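Local coordinates for thioredoxin-like protein (Bacteroides caccae ATCC 43185, PDB 4YOD) that is of unknown exact function but carries a thioredoxin fold and is probably a thiol-disulfide oxidoreductase, at residues Glu191-Leu196 with Leu229-Lys234; Ile216-Glu221 with Lys255-Leu260; Glu220-Trp225 with Lys242-Lys247. All coordinates share one frame; numbering follows the deposited sequence.

Contact 1: residues Glu191-Leu196 with Leu229-Lys234; sequences ETIEGL and LNEFPK
One face of the F232 ring carries the tip of I193: the CD1 methyl lies 4.0 Å from the ring centroid and 16° off the ring normal, displaced toward the rim where CE1 and CZ sit. This is a CH-pi contact, and the two side chains cross at about a right angle. The CB of F232 points away from the helix, but with CG beside the backbone N (chi1 -68°) the ring turns back under the isoleucine. The two branches of I193 divide the work. CD1 takes the aromatic face, while CG2, anti to the backbone N, meets the carbonyl oxygen E231 O at 3.6 Å and, more loosely, the proline ring at P233 CD (4.5 Å). E231 OE1 also comes to 4.1 Å from I193 CD1, and the same oxygen receives a weak hydrogen bond from T190. I193 also packs on F180 of strand 176-181, and F232 on N182 and N238. I193 thus packs helix 187-197, which begins at the probable CxxC pair, against the loop that ends in strand 237-240, at one edge of the sheet: the last leg of the beta-alpha-beta crossover (211-217, 222-228, 237-240) of the thioredoxin fold.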
ATOM      1  N   GLU A 191       6.766 -18.624   0.855  1.00 52.00           N
ATOM      2  CA  GLU A 191       7.334 -17.910   2.002  1.00 51.43           C
ATOM      3  C   GLU A 191       6.196 -17.318   2.876  1.00 50.35           C
ATOM      4  O   GLU A 191       6.235 -17.433   4.105  1.00 49.70           O
ATOM      5  CB  GLU A 191       8.260 -16.800   1.478  1.00 53.10           C
ATOM      6  CG  GLU A 191       9.265 -16.260   2.477  1.00 67.43           C
ATOM      7  CD  GLU A 191      10.302 -15.357   1.839  1.00 96.07           C
ATOM      8  OE1 GLU A 191       9.960 -14.200   1.499  1.00 93.59           O
ATOM      9  OE2 GLU A 191      11.454 -15.815   1.655  1.00 94.23           O
ATOM     10  N   THR A 192       5.167 -16.741   2.224  1.00 42.71           N
ATOM     11  CA  THR A 192       3.993 -16.158   2.871  1.00 39.73           C
ATOM     12  C   THR A 192       3.129 -17.261   3.526  1.00 41.56           C
ATOM     13  O   THR A 192       2.677 -17.051   4.651  1.00 40.52           O
ATOM     14  CB  THR A 192       3.208 -15.290   1.873  1.00 44.36           C
ATOM     15  OG1 THR A 192       4.036 -14.184   1.517  1.00 46.18           O
ATOM     16  CG2 THR A 192       1.901 -14.756   2.446  1.00 40.51           C
ATOM     17  N   ILE A 193       2.914 -18.416   2.850  1.00 39.03           N
ATOM     18  CA  ILE A 193       2.165 -19.550   3.423  1.00 40.58           C
ATOM     19  C   ILE A 193       2.844 -19.986   4.744  1.00 48.42           C
ATOM     20  O   ILE A 193       2.155 -20.132   5.758  1.00 47.79           O
ATOM     21  CB  ILE A 193       1.998 -20.749   2.430  1.00 45.04           C
ATOM     22  CG1 ILE A 193       1.019 -20.406   1.278  1.00 43.74           C
ATOM     23  CG2 ILE A 193       1.524 -22.017   3.157  1.00 48.24           C
ATOM     24  CD1 ILE A 193       1.192 -21.219  -0.009  1.00 51.30           C
ATOM     25  N   GLU A 194       4.191 -20.130   4.726  1.00 47.57           N
ATOM     26  CA  GLU A 194       5.013 -20.534   5.870  1.00 50.06           C
ATOM     27  C   GLU A 194       4.945 -19.504   7.008  1.00 51.46           C
ATOM     28  O   GLU A 194       4.811 -19.892   8.169  1.00 50.99           O
ATOM     29  CB  GLU A 194       6.470 -20.767   5.430  1.00 54.04           C
ATOM     30  CG  GLU A 194       7.134 -21.976   6.073  1.00 69.77           C
ATOM     31  CD  GLU A 194       6.354 -23.282   6.058  1.00 98.43           C
ATOM     32  OE1 GLU A 194       5.929 -23.719   4.963  1.00 94.80           O
ATOM     33  OE2 GLU A 194       6.173 -23.869   7.149  1.00 94.96           O
ATOM     34  N   GLY A 195       4.984 -18.223   6.656  1.00 46.10           N
ATOM     35  CA  GLY A 195       4.880 -17.120   7.609  1.00 45.33           C
ATOM     36  C   GLY A 195       3.540 -17.077   8.327  1.00 47.97           C
ATOM     37  O   GLY A 195       3.494 -16.811   9.529  1.00 48.26           O
ATOM     38  N   LEU A 196       2.441 -17.374   7.604  1.00 41.99           N
ATOM     39  CA  LEU A 196       1.099 -17.445   8.175  1.00 40.77           C
ATOM     40  C   LEU A 196       0.939 -18.685   9.066  1.00 47.40           C
ATOM     41  O   LEU A 196       0.328 -18.582  10.133  1.00 47.71           O
ATOM     42  CB  LEU A 196       0.015 -17.419   7.079  1.00 39.28           C
ATOM     43  CG  LEU A 196      -0.177 -16.060   6.383  1.00 42.09           C
ATOM     44  CD1 LEU A 196      -1.049 -16.199   5.165  1.00 41.21           C
ATOM     45  CD2 LEU A 196      -0.728 -15.003   7.342  1.00 42.54           C
ATOM     46  N   LEU A 229      -2.136 -26.937  -4.714  1.00 72.77           N
ATOM     47  CA  LEU A 229      -3.210 -26.815  -3.722  1.00 70.78           C
ATOM     48  C   LEU A 229      -2.876 -27.528  -2.392  1.00 74.11           C
ATOM     49  O   LEU A 229      -3.385 -27.116  -1.344  1.00 71.41           O
ATOM     50  CB  LEU A 229      -4.522 -27.363  -4.315  1.00 72.56           C
ATOM     51  CG  LEU A 229      -5.828 -27.104  -3.548  1.00 76.50           C
ATOM     52  CD1 LEU A 229      -6.090 -25.620  -3.357  1.00 73.17           C
ATOM     53  CD2 LEU A 229      -6.997 -27.746  -4.254  1.00 81.61           C
ATOM     54  N   ASN A 230      -2.005 -28.564  -2.435  1.00 72.94           N
ATOM     55  CA  ASN A 230      -1.559 -29.331  -1.262  1.00 73.99           C
ATOM     56  C   ASN A 230      -0.732 -28.460  -0.283  1.00 74.46           C
ATOM     57  O   ASN A 230      -0.700 -28.760   0.912  1.00 73.71           O
ATOM     58  CB  ASN A 230      -0.750 -30.572  -1.689  1.00 78.86           C
ATOM     59  CG  ASN A 230       0.532 -30.255  -2.426  1.00 98.94           C
ATOM     60  OD1 ASN A 230       0.531 -29.931  -3.617  1.00 91.47           O
ATOM     61  ND2 ASN A 230       1.653 -30.320  -1.724  1.00 89.77           N
ATOM     62  N   GLU A 231      -0.083 -27.387  -0.795  1.00 69.17           N
ATOM     63  CA  GLU A 231       0.724 -26.439  -0.013  1.00 66.96           C
ATOM     64  C   GLU A 231      -0.124 -25.611   0.976  1.00 66.47           C
ATOM     65  O   GLU A 231       0.369 -25.250   2.047  1.00 64.67           O
ATOM     66  CB  GLU A 231       1.496 -25.489  -0.941  1.00 67.23           C
ATOM     67  CG  GLU A 231       2.806 -26.071  -1.450  1.00 83.13           C
ATOM     68  CD  GLU A 231       3.746 -25.091  -2.133  1.00109.28           C
ATOM     69  OE1 GLU A 231       3.833 -23.925  -1.684  1.00102.05           O
ATOM     70  OE2 GLU A 231       4.433 -25.509  -3.094  1.00106.84           O
ATOM     71  N   PHE A 232      -1.382 -25.305   0.609  1.00 61.22           N
ATOM     72  CA  PHE A 232      -2.302 -24.534   1.451  1.00 58.21           C
ATOM     73  C   PHE A 232      -2.912 -25.408   2.538  1.00 61.89           C
ATOM     74  O   PHE A 232      -3.387 -26.500   2.217  1.00 63.82           O
ATOM     75  CB  PHE A 232      -3.434 -23.911   0.612  1.00 58.72           C
ATOM     76  CG  PHE A 232      -2.989 -22.826  -0.335  1.00 59.45           C
ATOM     77  CD1 PHE A 232      -2.947 -21.498   0.076  1.00 59.96           C
ATOM     78  CD2 PHE A 232      -2.596 -23.130  -1.633  1.00 63.80           C
ATOM     79  CE1 PHE A 232      -2.520 -20.495  -0.795  1.00 59.68           C
ATOM     80  CE2 PHE A 232      -2.180 -22.122  -2.507  1.00 65.58           C
ATOM     81  CZ  PHE A 232      -2.140 -20.813  -2.081  1.00 60.65           C
ATOM     82  N   PRO A 233      -2.967 -24.948   3.813  1.00 55.95           N
ATOM     83  CA  PRO A 233      -3.602 -25.768   4.863  1.00 56.86           C
ATOM     84  C   PRO A 233      -5.086 -26.002   4.577  1.00 58.94           C
ATOM     85  O   PRO A 233      -5.744 -25.128   4.014  1.00 56.17           O
ATOM     86  CB  PRO A 233      -3.417 -24.922   6.130  1.00 57.04           C
ATOM     87  CG  PRO A 233      -2.278 -24.010   5.819  1.00 59.52           C
ATOM     88  CD  PRO A 233      -2.442 -23.690   4.371  1.00 54.37           C
ATOM     89  N   LYS A 234      -5.603 -27.189   4.947  1.00 57.01           N
ATOM     90  CA  LYS A 234      -7.006 -27.577   4.748  1.00 56.93           C
ATOM     91  C   LYS A 234      -7.955 -26.700   5.573  1.00 56.83           C
ATOM     92  O   LYS A 234      -9.135 -26.589   5.241  1.00 56.43           O
ATOM     93  CB  LYS A 234      -7.214 -29.062   5.108  1.00 62.59           C
ATOM     94  CG  LYS A 234      -6.732 -30.015   4.025  1.00 80.10           C
ATOM     95  CD  LYS A 234      -7.077 -31.458   4.350  1.00 94.13           C
ATOM     96  CE  LYS A 234      -6.570 -32.409   3.295  1.00109.34           C
ATOM     97  NZ  LYS A 234      -6.804 -33.830   3.671  1.00123.95           N
TER

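Contact 2: residues Ile216-Glu221 with Lys255-Leu260; sequences IYPDEE and KAIPTL
I257 reaches across to P218 in steps. Its CB points toward the 216-221 segment yet is still 6.3 Å from P218 CG. The next atom, I257 CG1, placed beside the backbone N by chi1 -69°, is 5.3 Å from P218 CG; and CD1, carried outward by an extended chi2 of 170°, closes on P218 CG at 4.1 Å. The other branch, CG2, is anti to the backbone N and turns off this line, so the touching is done by a single methyl. The two side chains slide past each other in opposite directions, a light apolar contact. D219 follows P218 and adds its carboxylate to the same methyl, OD2 standing 4.2 Å from I257 CD1.

The peptide between I257 and P258 is cis, the hallmark of the thioredoxin cis-proline loop, which faces the CxxC site. Here P258 packs on A188 and C189 of helix 187-197, and the I257 side chain also touches this probable redox site. Strand 259-263 starts directly after the loop.

Within 216-221, the Y217 ring lies under the turn that carries P218 and D219. The backbone N of D219 stands 3.7 Å above the plane of the Y217 ring, over its centre. At the far end of the ring, Y217 OH accepts a hydrogen bond from the backbone N of E221 at 2.9 Å, bent to 135°, which ties the end of the turn back to its start just before helix 222-228. D219 packs further against N183 and K247.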
ATOM      1  N   ILE A 216      -7.135 -16.644  -2.597  1.00 34.62           N
ATOM      2  CA  ILE A 216      -7.759 -16.494  -3.904  1.00 35.81           C
ATOM      3  C   ILE A 216      -6.704 -16.392  -5.006  1.00 38.74           C
ATOM      4  O   ILE A 216      -5.780 -15.569  -4.952  1.00 34.83           O
ATOM      5  CB  ILE A 216      -8.803 -15.336  -3.968  1.00 37.99           C
ATOM      6  CG1 ILE A 216      -9.487 -15.241  -5.356  1.00 39.45           C
ATOM      7  CG2 ILE A 216      -8.237 -13.981  -3.554  1.00 39.03           C
ATOM      8  CD1 ILE A 216     -10.549 -16.290  -5.612  1.00 42.16           C
ATOM      9  N   TYR A 217      -6.845 -17.295  -5.988  1.00 37.15           N
ATOM     10  CA  TYR A 217      -6.013 -17.305  -7.165  1.00 38.14           C
ATOM     11  C   TYR A 217      -6.782 -16.557  -8.278  1.00 41.64           C
ATOM     12  O   TYR A 217      -7.869 -16.985  -8.663  1.00 42.10           O
ATOM     13  CB  TYR A 217      -5.621 -18.734  -7.561  1.00 41.97           C
ATOM     14  CG  TYR A 217      -4.891 -18.813  -8.882  1.00 46.50           C
ATOM     15  CD1 TYR A 217      -3.733 -18.075  -9.106  1.00 47.95           C
ATOM     16  CD2 TYR A 217      -5.363 -19.620  -9.916  1.00 50.28           C
ATOM     17  CE1 TYR A 217      -3.081 -18.109 -10.334  1.00 51.01           C
ATOM     18  CE2 TYR A 217      -4.702 -19.686 -11.140  1.00 53.01           C
ATOM     19  CZ  TYR A 217      -3.551 -18.938 -11.339  1.00 58.83           C
ATOM     20  OH  TYR A 217      -2.889 -18.983 -12.537  1.00 59.34           O
ATOM     21  N   PRO A 218      -6.263 -15.414  -8.770  1.00 38.02           N
ATOM     22  CA  PRO A 218      -7.024 -14.646  -9.763  1.00 38.53           C
ATOM     23  C   PRO A 218      -6.644 -14.893 -11.228  1.00 46.39           C
ATOM     24  O   PRO A 218      -7.349 -14.381 -12.099  1.00 46.63           O
ATOM     25  CB  PRO A 218      -6.719 -13.199  -9.362  1.00 38.00           C
ATOM     26  CG  PRO A 218      -5.318 -13.254  -8.763  1.00 42.25           C
ATOM     27  CD  PRO A 218      -5.032 -14.698  -8.372  1.00 38.78           C
ATOM     28  N   ASP A 219      -5.558 -15.645 -11.521  1.00 46.06           N
ATOM     29  CA  ASP A 219      -5.103 -15.823 -12.904  1.00 49.26           C
ATOM     30  C   ASP A 219      -5.715 -17.056 -13.605  1.00 57.02           C
ATOM     31  O   ASP A 219      -6.593 -17.717 -13.049  1.00 56.87           O
ATOM     32  CB  ASP A 219      -3.572 -15.840 -12.989  1.00 52.36           C
ATOM     33  CG  ASP A 219      -2.938 -14.500 -12.716  1.00 69.48           C
ATOM     34  OD1 ASP A 219      -2.750 -13.724 -13.683  1.00 71.00           O
ATOM     35  OD2 ASP A 219      -2.609 -14.229 -11.540  1.00 78.09           O
ATOM     36  N   GLU A 220      -5.259 -17.327 -14.847  1.00 57.56           N
ATOM     37  CA  GLU A 220      -5.799 -18.328 -15.772  1.00 61.13           C
ATOM     38  C   GLU A 220      -5.051 -19.684 -15.823  1.00 68.51           C
ATOM     39  O   GLU A 220      -5.495 -20.571 -16.560  1.00 71.19           O
ATOM     40  CB  GLU A 220      -5.842 -17.716 -17.188  1.00 64.23           C
ATOM     41  CG  GLU A 220      -6.755 -16.500 -17.288  1.00 75.56           C
ATOM     42  CD  GLU A 220      -6.369 -15.428 -18.290  1.00102.21           C
ATOM     43  OE1 GLU A 220      -6.455 -15.692 -19.512  1.00 95.02           O
ATOM     44  OE2 GLU A 220      -6.049 -14.298 -17.850  1.00 95.86           O
ATOM     45  N   GLU A 221      -3.965 -19.869 -15.038  1.00 64.65           N
ATOM     46  CA  GLU A 221      -3.199 -21.130 -15.027  1.00 67.18           C
ATOM     47  C   GLU A 221      -3.785 -22.095 -13.965  1.00 70.73           C
ATOM     48  O   GLU A 221      -3.087 -22.516 -13.030  1.00 69.63           O
ATOM     49  CB  GLU A 221      -1.693 -20.864 -14.797  1.00 68.31           C
ATOM     50  CG  GLU A 221      -1.005 -20.061 -15.894  1.00 79.76           C
ATOM     51  CD  GLU A 221      -0.598 -20.812 -17.150  1.00109.98           C
ATOM     52  OE1 GLU A 221      -0.309 -22.029 -17.067  1.00104.79           O
ATOM     53  OE2 GLU A 221      -0.513 -20.161 -18.217  1.00109.21           O
ATOM     54  N   LYS A 255      -0.806  -5.627  -8.645  1.00 34.42           N
ATOM     55  CA  LYS A 255       0.586  -5.294  -9.039  1.00 36.23           C
ATOM     56  C   LYS A 255       1.631  -6.048  -8.174  1.00 42.94           C
ATOM     57  O   LYS A 255       2.791  -6.194  -8.579  1.00 44.49           O
ATOM     58  CB  LYS A 255       0.832  -3.776  -8.994  1.00 37.03           C
ATOM     59  CG  LYS A 255       0.824  -3.157  -7.593  1.00 37.81           C
ATOM     60  CD  LYS A 255       0.970  -1.640  -7.657  1.00 41.84           C
ATOM     61  CE  LYS A 255       1.130  -1.003  -6.300  1.00 40.89           C
ATOM     62  NZ  LYS A 255      -0.082  -1.158  -5.462  1.00 36.08           N
ATOM     63  N   ALA A 256       1.201  -6.517  -7.000  1.00 39.57           N
ATOM     64  CA  ALA A 256       2.010  -7.288  -6.060  1.00 40.68           C
ATOM     65  C   ALA A 256       1.290  -8.571  -5.681  1.00 44.28           C
ATOM     66  O   ALA A 256       0.238  -8.523  -5.043  1.00 41.75           O
ATOM     67  CB  ALA A 256       2.299  -6.465  -4.807  1.00 40.77           C
ATOM     68  N   ILE A 257       1.841  -9.716  -6.096  1.00 43.14           N
ATOM     69  CA  ILE A 257       1.312 -11.030  -5.728  1.00 42.86           C
ATOM     70  C   ILE A 257       2.517 -11.790  -5.159  1.00 47.43           C
ATOM     71  O   ILE A 257       3.561 -11.835  -5.809  1.00 50.82           O
ATOM     72  CB  ILE A 257       0.535 -11.769  -6.855  1.00 46.97           C
ATOM     73  CG1 ILE A 257      -0.807 -11.041  -7.158  1.00 45.51           C
ATOM     74  CG2 ILE A 257       0.275 -13.238  -6.470  1.00 48.84           C
ATOM     75  CD1 ILE A 257      -1.562 -11.532  -8.429  1.00 56.00           C
ATOM     76  N   PRO A 258       2.465 -12.253  -3.893  1.00 39.79           N
ATOM     77  CA  PRO A 258       1.296 -12.301  -3.006  1.00 36.77           C
ATOM     78  C   PRO A 258       0.931 -10.958  -2.389  1.00 38.19           C
ATOM     79  O   PRO A 258       1.751 -10.036  -2.312  1.00 36.83           O
ATOM     80  CB  PRO A 258       1.738 -13.293  -1.911  1.00 39.63           C
ATOM     81  CG  PRO A 258       3.238 -13.137  -1.860  1.00 45.59           C
ATOM     82  CD  PRO A 258       3.628 -12.955  -3.301  1.00 42.22           C
ATOM     83  N   THR A 259      -0.330 -10.840  -1.979  1.00 33.86           N
ATOM     84  CA  THR A 259      -0.779  -9.659  -1.261  1.00 33.41           C
ATOM     85  C   THR A 259      -1.777 -10.110  -0.195  1.00 35.35           C
ATOM     86  O   THR A 259      -2.522 -11.070  -0.400  1.00 35.20           O
ATOM     87  CB  THR A 259      -1.242  -8.509  -2.161  1.00 47.19           C
ATOM     88  OG1 THR A 259      -1.165  -7.331  -1.384  1.00 54.84           O
ATOM     89  CG2 THR A 259      -2.644  -8.677  -2.716  1.00 44.40           C
ATOM     90  N   LEU A 260      -1.734  -9.454   0.962  1.00 29.66           N
ATOM     91  CA  LEU A 260      -2.592  -9.812   2.087  1.00 28.22           C
ATOM     92  C   LEU A 260      -3.449  -8.656   2.518  1.00 27.37           C
ATOM     93  O   LEU A 260      -2.969  -7.534   2.557  1.00 23.69           O
ATOM     94  CB  LEU A 260      -1.748 -10.275   3.295  1.00 28.99           C
ATOM     95  CG  LEU A 260      -0.844 -11.491   3.102  1.00 34.96           C
ATOM     96  CD1 LEU A 260       0.137 -11.625   4.265  1.00 36.46           C
ATOM     97  CD2 LEU A 260      -1.657 -12.753   2.949  1.00 38.11           C
TER

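Contact 3: residues Glu220-Trp225 with Lys242-Lys247; sequences EELDDW and KKFTIK
The E220 side chain crosses F244 at about a right angle and lays its CG over the ring, 3.5 Å from the centroid and only 7° off the normal, a nearly centred CH-pi contact. On the opposite face the carbonyl oxygen K242 O sits 3.5 Å above the plane, also over the centre, so the phenyl is sandwiched between a methylene and a backbone oxygen. L222 takes the edge: its CD1 lies near the ring plane, 3.8 Å from F244 CE1. With an alanine in place of F244, E220 CG would probably lose its aromatic face and L222 CD1 the ring edge, opening a gap between the two segments.

The contact joins the beginnings of two helices of the thioredoxin-like domain. F244 is the N-cap of helix 245-249, and D241 accepts a hydrogen bond from I246 N in the first turn. E221 is the N-cap of helix 222-228 and the centre of an inverse gamma turn, closed by a weak bond from L222 N to E220 O.

Beyond the ring, E220 bends at chi2, and its carboxylate plane is tilted 39° from the phenyl. The K247 side chain crosses that of E220 at about a right angle: the CD and CE methylenes of K247 each lie 3.8 Å from E220 OE2. The ammonium NZ of K247 stops 4.2 Å from E220 OE2, too far for a salt bridge, although the opposite charges probably still attract weakly at the surface.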
ATOM      1  N   GLU A 220      -5.259 -17.327 -14.847  1.00 57.56           N
ATOM      2  CA  GLU A 220      -5.799 -18.328 -15.772  1.00 61.13           C
ATOM      3  C   GLU A 220      -5.051 -19.684 -15.823  1.00 68.51           C
ATOM      4  O   GLU A 220      -5.495 -20.571 -16.560  1.00 71.19           O
ATOM      5  CB  GLU A 220      -5.842 -17.716 -17.188  1.00 64.23           C
ATOM      6  CG  GLU A 220      -6.755 -16.500 -17.288  1.00 75.56           C
ATOM      7  CD  GLU A 220      -6.369 -15.428 -18.290  1.00102.21           C
ATOM      8  OE1 GLU A 220      -6.455 -15.692 -19.512  1.00 95.02           O
ATOM      9  OE2 GLU A 220      -6.049 -14.298 -17.850  1.00 95.86           O
ATOM     10  N   GLU A 221      -3.965 -19.869 -15.038  1.00 64.65           N
ATOM     11  CA  GLU A 221      -3.199 -21.130 -15.027  1.00 67.18           C
ATOM     12  C   GLU A 221      -3.785 -22.095 -13.965  1.00 70.73           C
ATOM     13  O   GLU A 221      -3.087 -22.516 -13.030  1.00 69.63           O
ATOM     14  CB  GLU A 221      -1.693 -20.864 -14.797  1.00 68.31           C
ATOM     15  CG  GLU A 221      -1.005 -20.061 -15.894  1.00 79.76           C
ATOM     16  CD  GLU A 221      -0.598 -20.812 -17.150  1.00109.98           C
ATOM     17  OE1 GLU A 221      -0.309 -22.029 -17.067  1.00104.79           O
ATOM     18  OE2 GLU A 221      -0.513 -20.161 -18.217  1.00109.21           O
ATOM     19  N   LEU A 222      -5.075 -22.455 -14.148  1.00 68.01           N
ATOM     20  CA  LEU A 222      -5.899 -23.304 -13.278  1.00 68.73           C
ATOM     21  C   LEU A 222      -5.302 -24.690 -12.975  1.00 76.25           C
ATOM     22  O   LEU A 222      -5.556 -25.224 -11.891  1.00 74.66           O
ATOM     23  CB  LEU A 222      -7.288 -23.481 -13.901  1.00 70.48           C
ATOM     24  CG  LEU A 222      -8.414 -22.620 -13.327  1.00 73.15           C
ATOM     25  CD1 LEU A 222      -8.299 -21.148 -13.771  1.00 71.06           C
ATOM     26  CD2 LEU A 222      -9.760 -23.171 -13.742  1.00 78.11           C
ATOM     27  N   ASP A 223      -4.534 -25.274 -13.921  1.00 77.17           N
ATOM     28  CA  ASP A 223      -3.900 -26.580 -13.735  1.00 80.91           C
ATOM     29  C   ASP A 223      -2.778 -26.496 -12.688  1.00 83.37           C
ATOM     30  O   ASP A 223      -2.755 -27.313 -11.764  1.00 83.96           O
ATOM     31  CB  ASP A 223      -3.368 -27.133 -15.071  1.00 87.41           C
ATOM     32  CG  ASP A 223      -4.435 -27.577 -16.064  1.00105.87           C
ATOM     33  OD1 ASP A 223      -5.610 -27.743 -15.651  1.00106.59           O
ATOM     34  OD2 ASP A 223      -4.088 -27.802 -17.249  1.00116.25           O
ATOM     35  N   ASP A 224      -1.890 -25.476 -12.802  1.00 77.55           N
ATOM     36  CA  ASP A 224      -0.768 -25.234 -11.884  1.00 75.98           C
ATOM     37  C   ASP A 224      -1.263 -24.968 -10.453  1.00 76.00           C
ATOM     38  O   ASP A 224      -0.563 -25.301  -9.490  1.00 76.11           O
ATOM     39  CB  ASP A 224       0.095 -24.059 -12.375  1.00 76.67           C
ATOM     40  CG  ASP A 224       0.812 -24.331 -13.681  1.00 94.22           C
ATOM     41  OD1 ASP A 224       1.812 -25.088 -13.665  1.00 98.68           O
ATOM     42  OD2 ASP A 224       0.384 -23.780 -14.720  1.00101.01           O
ATOM     43  N   TRP A 225      -2.478 -24.391 -10.324  1.00 68.18           N
ATOM     44  CA  TRP A 225      -3.134 -24.126  -9.048  1.00 64.33           C
ATOM     45  C   TRP A 225      -3.559 -25.436  -8.379  1.00 69.20           C
ATOM     46  O   TRP A 225      -3.291 -25.617  -7.191  1.00 66.79           O
ATOM     47  CB  TRP A 225      -4.342 -23.200  -9.247  1.00 60.30           C
ATOM     48  CG  TRP A 225      -5.050 -22.850  -7.972  1.00 58.31           C
ATOM     49  CD1 TRP A 225      -4.664 -21.929  -7.045  1.00 58.02           C
ATOM     50  CD2 TRP A 225      -6.239 -23.464  -7.461  1.00 58.66           C
ATOM     51  NE1 TRP A 225      -5.561 -21.902  -6.003  1.00 55.71           N
ATOM     52  CE2 TRP A 225      -6.545 -22.827  -6.236  1.00 59.47           C
ATOM     53  CE3 TRP A 225      -7.091 -24.476  -7.929  1.00 62.53           C
ATOM     54  CZ2 TRP A 225      -7.664 -23.171  -5.474  1.00 58.85           C
ATOM     55  CZ3 TRP A 225      -8.199 -24.820  -7.170  1.00 64.07           C
ATOM     56  CH2 TRP A 225      -8.484 -24.162  -5.965  1.00 61.99           C
ATOM     57  N   LYS A 242     -13.094 -18.240 -11.223  1.00 49.41           N
ATOM     58  CA  LYS A 242     -13.520 -18.985 -12.420  1.00 52.45           C
ATOM     59  C   LYS A 242     -13.596 -18.100 -13.678  1.00 56.46           C
ATOM     60  O   LYS A 242     -13.008 -18.465 -14.691  1.00 57.92           O
ATOM     61  CB  LYS A 242     -14.875 -19.682 -12.173  1.00 56.83           C
ATOM     62  CG  LYS A 242     -15.271 -20.707 -13.228  1.00 68.01           C
ATOM     63  CD  LYS A 242     -16.689 -21.227 -12.991  1.00 77.47           C
ATOM     64  CE  LYS A 242     -17.194 -22.090 -14.125  1.00 90.24           C
ATOM     65  NZ  LYS A 242     -16.562 -23.437 -14.141  1.00 99.44           N
ATOM     66  N   LYS A 243     -14.282 -16.942 -13.604  1.00 51.56           N
ATOM     67  CA  LYS A 243     -14.456 -16.054 -14.758  1.00 51.79           C
ATOM     68  C   LYS A 243     -13.376 -14.948 -14.819  1.00 53.38           C
ATOM     69  O   LYS A 243     -13.432 -14.106 -15.715  1.00 53.69           O
ATOM     70  CB  LYS A 243     -15.866 -15.435 -14.759  1.00 54.61           C
ATOM     71  CG  LYS A 243     -17.009 -16.460 -14.850  1.00 72.90           C
ATOM     72  CD  LYS A 243     -18.351 -15.836 -15.284  1.00 85.22           C
ATOM     73  CE  LYS A 243     -19.090 -15.084 -14.192  1.00 93.67           C
ATOM     74  NZ  LYS A 243     -19.716 -16.002 -13.202  1.00101.44           N
ATOM     75  N   PHE A 244     -12.375 -14.975 -13.899  1.00 46.41           N
ATOM     76  CA  PHE A 244     -11.252 -14.019 -13.837  1.00 43.95           C
ATOM     77  C   PHE A 244     -11.766 -12.558 -13.739  1.00 46.52           C
ATOM     78  O   PHE A 244     -11.191 -11.640 -14.330  1.00 46.08           O
ATOM     79  CB  PHE A 244     -10.268 -14.198 -15.030  1.00 47.66           C
ATOM     80  CG  PHE A 244     -10.159 -15.610 -15.584  1.00 51.96           C
ATOM     81  CD1 PHE A 244      -9.555 -16.623 -14.844  1.00 54.91           C
ATOM     82  CD2 PHE A 244     -10.656 -15.922 -16.845  1.00 56.72           C
ATOM     83  CE1 PHE A 244      -9.484 -17.931 -15.343  1.00 58.99           C
ATOM     84  CE2 PHE A 244     -10.566 -17.224 -17.352  1.00 62.17           C
ATOM     85  CZ  PHE A 244      -9.977 -18.219 -16.601  1.00 60.52           C
ATOM     86  N   THR A 245     -12.832 -12.361 -12.942  1.00 41.64           N
ATOM     87  CA  THR A 245     -13.531 -11.091 -12.709  1.00 39.81           C
ATOM     88  C   THR A 245     -12.646 -10.067 -11.965  1.00 40.17           C
ATOM     89  O   THR A 245     -12.687  -8.885 -12.305  1.00 39.29           O
ATOM     90  CB  THR A 245     -14.830 -11.374 -11.938  1.00 44.96           C
ATOM     91  OG1 THR A 245     -15.520 -12.421 -12.615  1.00 44.13           O
ATOM     92  CG2 THR A 245     -15.740 -10.149 -11.825  1.00 42.24           C
ATOM     93  N   ILE A 246     -11.869 -10.510 -10.954  1.00 35.57           N
ATOM     94  CA  ILE A 246     -10.982  -9.630 -10.185  1.00 32.89           C
ATOM     95  C   ILE A 246      -9.980  -8.988 -11.130  1.00 38.84           C
ATOM     96  O   ILE A 246      -9.827  -7.759 -11.118  1.00 37.36           O
ATOM     97  CB  ILE A 246     -10.279 -10.375  -9.027  1.00 34.18           C
ATOM     98  CG1 ILE A 246     -11.301 -10.839  -7.969  1.00 33.41           C
ATOM     99  CG2 ILE A 246      -9.160  -9.496  -8.409  1.00 31.38           C
ATOM    100  CD1 ILE A 246     -10.814 -11.987  -7.028  1.00 39.42           C
ATOM    101  N   LYS A 247      -9.335  -9.827 -11.976  1.00 38.15           N
ATOM    102  CA  LYS A 247      -8.325  -9.429 -12.954  1.00 39.52           C
ATOM    103  C   LYS A 247      -8.946  -8.559 -14.057  1.00 44.85           C
ATOM    104  O   LYS A 247      -8.447  -7.461 -14.299  1.00 44.46           O
ATOM    105  CB  LYS A 247      -7.650 -10.682 -13.553  1.00 43.95           C
ATOM    106  CG  LYS A 247      -6.411 -10.416 -14.392  1.00 54.00           C
ATOM    107  CD  LYS A 247      -6.011 -11.668 -15.165  1.00 64.87           C
ATOM    108  CE  LYS A 247      -4.556 -11.681 -15.566  1.00 78.00           C
ATOM    109  NZ  LYS A 247      -4.251 -10.691 -16.631  1.00 91.06           N
TER

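After the N-terminal helices and strand 176-181, the chain enters helix 187-197, passes through strand 211-217 and helix 222-228, and closes contact 1 where the 229-234 loop returns to helix 187-197. Within this span contact 2 opens at 216-221 and contact 3 at 220-225, overlapping at E220 and E221; both close beyond it and so cross contact 1. Of these two, contact 3 closes first, at 242-247, nested within the longer loop of contact 2, which joins the turn after strand 211-217 to the cis-proline loop. Contact 3 pairs the starts of helices 222-228 and 245-249. T192 packs on P258 and L260, linking contacts 1 and 2; D219, beside K247 and F244, links contacts 2 and 3.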